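Local coordinates for protein cephalosporin hydroxylase CMCI (Streptomyces clavuligerus, PDB 2BM8) that probably takes part in cephamycin biosynthesis as a cephalosporin-modifying enzyme built on a methyltransferase-like Rossmann fold, at residues B[73-79]-B[182-186]; B[86-90]-B[157-161]. The protein carries 3 engineered substitutions. All blocks are in the same frame, centred on the assembly; numbering follows the deposited sequence.

Interaction 1: B[73-79]-B[182-186]; sequences YHDMLWE and YFIIE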
loop_
_atom_site.group_PDB
_atom_site.type_symbol
_atom_site.label_atom_id
_atom_site.label_comp_id
_atom_site.label_asym_id
_atom_site.label_seq_id
_atom_site.Cartn_x
_atom_site.Cartn_y
_atom_site.Cartn_z
ATOM N N TYR B 73 -17.679 -2.533 -21.824
ATOM C CA TYR B 73 -18.415 -3.065 -22.984
ATOM C C TYR B 73 -19.846 -2.534 -23.066
ATOM O O TYR B 73 -20.409 -2.440 -24.133
ATOM C CB TYR B 73 -18.455 -4.600 -22.988
ATOM C CG TYR B 73 -17.197 -5.254 -23.529
ATOM C CD1 TYR B 73 -16.429 -6.074 -22.727
ATOM C CD2 TYR B 73 -16.792 -5.065 -24.847
ATOM C CE1 TYR B 73 -15.276 -6.672 -23.200
ATOM C CE2 TYR B 73 -15.635 -5.666 -25.345
ATOM C CZ TYR B 73 -14.873 -6.467 -24.511
ATOM O OH TYR B 73 -13.723 -7.088 -24.963
ATOM N N HIS B 74 -20.445 -2.205 -21.939
ATOM C CA HIS B 74 -21.791 -1.680 -21.969
ATOM C C HIS B 74 -21.778 -0.314 -22.635
ATOM O O HIS B 74 -22.586 -0.063 -23.531
ATOM C CB HIS B 74 -22.383 -1.580 -20.575
ATOM C CG HIS B 74 -23.685 -0.860 -20.547
ATOM N ND1 HIS B 74 -23.764 0.513 -20.511
ATOM C CD2 HIS B 74 -24.958 -1.315 -20.600
ATOM C CE1 HIS B 74 -25.035 0.874 -20.515
ATOM N NE2 HIS B 74 -25.779 -0.217 -20.577
ATOM N N ASP B 75 -20.851 0.551 -22.199
ATOM C CA ASP B 75 -20.676 1.887 -22.788
ATOM C C ASP B 75 -20.336 1.798 -24.273
ATOM O O ASP B 75 -20.870 2.535 -25.071
ATOM C CB ASP B 75 -19.577 2.687 -22.063
ATOM C CG ASP B 75 -19.921 2.997 -20.593
ATOM O OD1 ASP B 75 -21.127 2.972 -20.250
ATOM O OD2 ASP B 75 -19.044 3.261 -19.715
ATOM N N MET B 76 -19.463 0.869 -24.632
ATOM C CA MET B 76 -19.047 0.683 -26.012
ATOM C C MET B 76 -20.224 0.251 -26.876
ATOM O O MET B 76 -20.450 0.799 -27.930
ATOM C CB MET B 76 -17.939 -0.358 -26.078
ATOM C CG MET B 76 -17.341 -0.545 -27.465
ATOM S SD MET B 76 -16.092 -1.830 -27.453
ATOM C CE MET B 76 -14.855 -1.096 -26.354
ATOM N N LEU B 77 -20.982 -0.724 -26.404
ATOM C CA LEU B 77 -22.176 -1.160 -27.102
ATOM C C LEU B 77 -23.144 0.000 -27.315
ATOM O O LEU B 77 -23.650 0.182 -28.422
ATOM C CB LEU B 77 -22.861 -2.295 -26.345
ATOM C CG LEU B 77 -22.473 -3.683 -26.839
ATOM C CD1 LEU B 77 -20.967 -3.871 -26.978
ATOM C CD2 LEU B 77 -23.061 -4.737 -25.923
ATOM N N TRP B 78 -23.354 0.790 -26.260
ATOM C CA TRP B 78 -24.320 1.886 -26.255
ATOM C C TRP B 78 -23.948 2.984 -27.245
ATOM O O TRP B 78 -24.826 3.558 -27.915
ATOM C CB TRP B 78 -24.451 2.482 -24.855
ATOM C CG TRP B 78 -25.535 3.516 -24.763
ATOM C CD1 TRP B 78 -25.377 4.857 -24.523
ATOM C CD2 TRP B 78 -26.941 3.301 -24.930
ATOM N NE1 TRP B 78 -26.603 5.478 -24.522
ATOM C CE2 TRP B 78 -27.580 4.552 -24.777
ATOM C CE3 TRP B 78 -27.731 2.176 -25.200
ATOM C CZ2 TRP B 78 -28.973 4.711 -24.882
ATOM C CZ3 TRP B 78 -29.127 2.335 -25.312
ATOM C CH2 TRP B 78 -29.728 3.594 -25.143
ATOM N N GLU B 79 -22.651 3.245 -27.357
ATOM C CA GLU B 79 -22.127 4.271 -28.253
ATOM C C GLU B 79 -22.038 3.790 -29.721
ATOM O O GLU B 79 -22.477 4.479 -30.632
ATOM C CB GLU B 79 -20.752 4.721 -27.752
ATOM C CG GLU B 79 -19.926 5.559 -28.734
ATOM C CD GLU B 79 -18.536 5.850 -28.193
ATOM O OE1 GLU B 79 -17.923 4.958 -27.555
ATOM O OE2 GLU B 79 -18.050 6.977 -28.387
ATOM N N TYR B 182 -14.006 -2.249 -33.878
ATOM C CA TYR B 182 -13.051 -2.476 -32.813
ATOM C C TYR B 182 -12.323 -3.805 -33.002
ATOM O O TYR B 182 -12.897 -4.779 -33.464
ATOM C CB TYR B 182 -13.767 -2.440 -31.467
ATOM C CG TYR B 182 -13.991 -1.034 -30.946
ATOM C CD1 TYR B 182 -15.107 -0.298 -31.315
ATOM C CD2 TYR B 182 -13.075 -0.437 -30.095
ATOM C CE1 TYR B 182 -15.302 0.993 -30.836
ATOM C CE2 TYR B 182 -13.270 0.847 -29.618
ATOM C CZ TYR B 182 -14.379 1.551 -29.988
ATOM O OH TYR B 182 -14.550 2.827 -29.518
ATOM N N PHE B 183 -11.033 -3.818 -32.711
ATOM C CA PHE B 183 -10.288 -5.052 -32.565
ATOM C C PHE B 183 -9.705 -4.999 -31.172
ATOM O O PHE B 183 -8.910 -4.118 -30.884
ATOM C CB PHE B 183 -9.179 -5.189 -33.614
ATOM C CG PHE B 183 -8.521 -6.562 -33.630
ATOM C CD1 PHE B 183 -8.850 -7.495 -34.599
ATOM C CD2 PHE B 183 -7.576 -6.916 -32.671
ATOM C CE1 PHE B 183 -8.240 -8.751 -34.620
ATOM C CE2 PHE B 183 -6.969 -8.178 -32.696
ATOM C CZ PHE B 183 -7.306 -9.085 -33.672
ATOM N N ILE B 184 -10.109 -5.948 -30.325
ATOM C CA ILE B 184 -9.795 -5.926 -28.906
ATOM C C ILE B 184 -9.042 -7.175 -28.456
ATOM O O ILE B 184 -9.464 -8.302 -28.725
ATOM C CB ILE B 184 -11.090 -5.771 -28.093
ATOM C CG1 ILE B 184 -11.630 -4.350 -28.270
ATOM C CG2 ILE B 184 -10.840 -6.044 -26.618
ATOM C CD1 ILE B 184 -13.068 -4.186 -27.902
ATOM N N ILE B 185 -7.934 -6.971 -27.752
ATOM C CA ILE B 185 -7.182 -8.083 -27.186
ATOM C C ILE B 185 -7.274 -7.995 -25.687
ATOM O O ILE B 185 -6.732 -7.088 -25.081
ATOM C CB ILE B 185 -5.719 -8.042 -27.657
ATOM C CG1 ILE B 185 -5.650 -8.325 -29.153
ATOM C CG2 ILE B 185 -4.895 -9.081 -26.913
ATOM C CD1 ILE B 185 -4.453 -7.760 -29.837
ATOM N N GLU B 186 -7.976 -8.936 -25.081
ATOM C CA GLU B 186 -8.142 -8.922 -23.634
ATOM C C GLU B 186 -6.923 -9.571 -22.984
ATOM O O GLU B 186 -6.312 -10.442 -23.584
ATOM C CB GLU B 186 -9.437 -9.637 -23.241
ATOM C CG GLU B 186 -10.708 -9.000 -23.817
ATOM C CD GLU B 186 -11.995 -9.473 -23.138
ATOM O OE1 GLU B 186 -11.910 -10.345 -22.257
ATOM O OE2 GLU B 186 -13.097 -8.986 -23.505
#
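Tyr73 and Met76 of helix 67-80 meet Tyr182 and Ile184 of strand 182-185 and Glu186 just after it in a helix-on-sheet contact of the Rossmann-like alpha/beta core. The short helix and strand segments run antiparallel, 171° between their directions, with axes 12.8 Å apart, so that long side chains have to bridge the layers. The Met76 chain is extended through its first two torsions, CG standing anti to the backbone N, which carries SD out over the Tyr182 ring; the turn at chi3 (-64°) then swings CE to its place near Tyr182 and Ile184. SD lies 4.1 Å from the centroid of the Tyr182 ring and over the middle of one face, only 9° from the ring normal, a Met-aromatic contact, while the methyl CE lies 4.1 Å from Tyr182 CE2. On the strand side Ile184 reaches up to the same thioether tip to tip, with CD1 3.9 Å from Met76 SD. Ile184 CD1 also touches the Tyr73 ring at CE2, 3.9 Å away, so one methyl group links the two helix residues. Farther along, Tyr73 and Glu186 approach from opposite directions: Tyr73 OH donates to Glu186 OE2 in a bond modelled at a very short 2.5 Å, the oxygen lying near the plane of the phenol ring at its edge. Phe99 of helix 94-106 meets the Tyr73 ring edge-to-face. At the other end Tyr182 OH bonds to Asp214. The contact is thus apolar in the middle and polar at its Tyr73 end, where the buried Glu186 carboxylate accepts a hydrogen bond from the phenol at OE2 and a salt bridge from Lys65 at OE1, two holds that would restrict its rotation.

Interaction 2: B[86-90]-B[157-161]; sequences VELGV and FIDNA. Engineered in segment 157-161: Asn160 (natural residue Asp).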
loop_
_atom_site.group_PDB
_atom_site.type_symbol
_atom_site.label_atom_id
_atom_site.label_comp_id
_atom_site.label_asym_id
_atom_site.label_seq_id
_atom_site.Cartn_x
_atom_site.Cartn_y
_atom_site.Cartn_z
ATOM N N VAL B 86 -17.944 -10.516 -32.466
ATOM C CA VAL B 86 -17.206 -11.762 -32.626
ATOM C C VAL B 86 -16.303 -12.046 -31.419
ATOM O O VAL B 86 -15.505 -11.200 -31.032
ATOM C CB VAL B 86 -16.291 -11.688 -33.848
ATOM C CG1 VAL B 86 -15.533 -12.995 -34.025
ATOM C CG2 VAL B 86 -17.083 -11.355 -35.119
ATOM N N GLU B 87 -16.429 -13.244 -30.842
ATOM C CA GLU B 87 -15.535 -13.722 -29.785
ATOM C C GLU B 87 -14.672 -14.833 -30.335
ATOM O O GLU B 87 -15.195 -15.868 -30.692
ATOM C CB GLU B 87 -16.336 -14.304 -28.616
ATOM C CG GLU B 87 -16.630 -13.315 -27.507
ATOM C CD GLU B 87 -15.428 -13.049 -26.622
ATOM O OE1 GLU B 87 -14.296 -13.390 -27.034
ATOM O OE2 GLU B 87 -15.628 -12.512 -25.509
ATOM N N LEU B 88 -13.366 -14.614 -30.406
ATOM C CA LEU B 88 -12.378 -15.672 -30.664
ATOM C C LEU B 88 -11.972 -16.204 -29.290
ATOM O O LEU B 88 -11.417 -15.457 -28.489
ATOM C CB LEU B 88 -11.151 -15.082 -31.375
ATOM C CG LEU B 88 -10.327 -15.855 -32.411
ATOM C CD1 LEU B 88 -8.929 -15.287 -32.435
ATOM C CD2 LEU B 88 -10.283 -17.385 -32.210
ATOM N N GLY B 89 -12.252 -17.480 -29.016
ATOM C CA GLY B 89 -12.144 -18.040 -27.677
ATOM C C GLY B 89 -13.487 -17.999 -26.960
ATOM O O GLY B 89 -13.917 -16.935 -26.537
ATOM N N VAL B 90 -14.140 -19.153 -26.801
ATOM C CA VAL B 90 -15.508 -19.211 -26.289
ATOM C C VAL B 90 -15.625 -19.745 -24.855
ATOM O O VAL B 90 -16.338 -19.139 -24.028
ATOM C CB VAL B 90 -16.392 -20.067 -27.215
ATOM C CG1 VAL B 90 -17.775 -20.294 -26.616
ATOM C CG2 VAL B 90 -16.511 -19.420 -28.570
ATOM N N PHE B 157 -14.523 -7.133 -32.813
ATOM C CA PHE B 157 -13.796 -8.394 -32.857
ATOM C C PHE B 157 -12.985 -8.511 -31.569
ATOM O O PHE B 157 -12.161 -7.655 -31.277
ATOM C CB PHE B 157 -12.874 -8.408 -34.079
ATOM C CG PHE B 157 -12.196 -9.726 -34.319
ATOM C CD1 PHE B 157 -12.583 -10.538 -35.383
ATOM C CD2 PHE B 157 -11.175 -10.167 -33.477
ATOM C CE1 PHE B 157 -11.964 -11.758 -35.608
ATOM C CE2 PHE B 157 -10.558 -11.394 -33.687
ATOM C CZ PHE B 157 -10.951 -12.192 -34.754
ATOM N N ILE B 158 -13.207 -9.571 -30.806
ATOM C CA ILE B 158 -12.572 -9.732 -29.495
ATOM C C ILE B 158 -11.731 -11.002 -29.471
ATOM O O ILE B 158 -12.247 -12.102 -29.635
ATOM C CB ILE B 158 -13.624 -9.778 -28.364
ATOM C CG1 ILE B 158 -14.579 -8.593 -28.492
ATOM C CG2 ILE B 158 -12.939 -9.759 -26.986
ATOM C CD1 ILE B 158 -15.689 -8.602 -27.504
ATOM N N ASP B 159 -10.427 -10.825 -29.291
ATOM C CA ASP B 159 -9.514 -11.936 -29.085
ATOM C C ASP B 159 -9.427 -12.359 -27.610
ATOM O O ASP B 159 -8.981 -11.592 -26.771
ATOM C CB ASP B 159 -8.123 -11.545 -29.563
ATOM C CG ASP B 159 -7.107 -12.605 -29.262
ATOM O OD1 ASP B 159 -5.998 -12.254 -28.766
ATOM O OD2 ASP B 159 -7.364 -13.815 -29.480
ATOM N N ASN B 160 -9.869 -13.582 -27.316
ATOM C CA ASN B 160 -9.632 -14.252 -26.025
ATOM C C ASN B 160 -8.771 -15.518 -26.185
ATOM O O ASN B 160 -8.569 -16.242 -25.231
ATOM C CB ASN B 160 -10.961 -14.614 -25.341
ATOM C CG ASN B 160 -11.600 -13.426 -24.623
ATOM O OD1 ASN B 160 -11.065 -12.921 -23.624
ATOM N ND2 ASN B 160 -12.751 -12.974 -25.126
ATOM N N ALA B 161 -8.250 -15.777 -27.380
ATOM C CA ALA B 161 -7.475 -16.997 -27.639
ATOM C C ALA B 161 -5.962 -16.744 -27.656
ATOM O O ALA B 161 -5.189 -17.492 -27.064
ATOM C CB ALA B 161 -7.933 -17.638 -28.954
#
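Val86 with Phe157, Glu87 with Ile158 and Leu88 with Asp159 pair across two parallel neighbouring strands at the centre of the Rossmann-like sheet, their axes 4.9 Å apart. Three backbone bonds hold the register: Ile158 N to Val86 O, Leu88 N to Ile158 O and Asn160 N to Leu88 O, the last at 2.7 Å where both chains leave the sheet. Followed outward, Leu88 first sets CB 3.6 Å from Ile158 O; beyond CG the branches part, CD1 reaching Asp159 OD2 at 3.7 Å and CD2 the methyl CB of Ala161 at 4.0 Å. On the sheet face shared with Ile158, Glu87 bends at chi2 (-77°), which brings its carboxylate across to Asn160, an engineered replacement for the natural aspartate. The carboxylate and amide planes are nearly coplanar, 29° apart, and Asn160 ND2 is modelled only 2.5 Å from Glu87 OE1, a hydrogen bond whose exact length is doubtful. Glu87 OE2 forms a salt bridge with Lys65, so an alanine here would probably leave that lysine and the Asn160 amide each without this partner. Gly89 follows at backbone angles that call for glycine, consistent with the glycine-rich loop after the first strand in methyltransferase relatives. At the end of the other strand, Asp159 OD2 accepts from His162 N and closes an Asx turn with Ala161 N, which meets it from above the carboxylate plane at 3.0 Å.

Interactions 1 and 2 have centres about 13 Å apart and share one mixed sheet, in which strands 84-88, 155-159 and 182-185 lie side by side. Helix 67-80 leads directly into strand 84-88, so the chain order is 73-79, 86-90, 157-161, 182-186, with interaction 2 enclosed by interaction 1 in sequence. The two join through probable hydrogen bonds of Ile184 N with Phe157 O and Ile184 O with Asp159 N. Near the C-terminal strand ends, Lys65 pairs with both Glu87 and Glu186, beside engineered Asn160; this is the edge where Rossmann-type enzymes commonly place their active site.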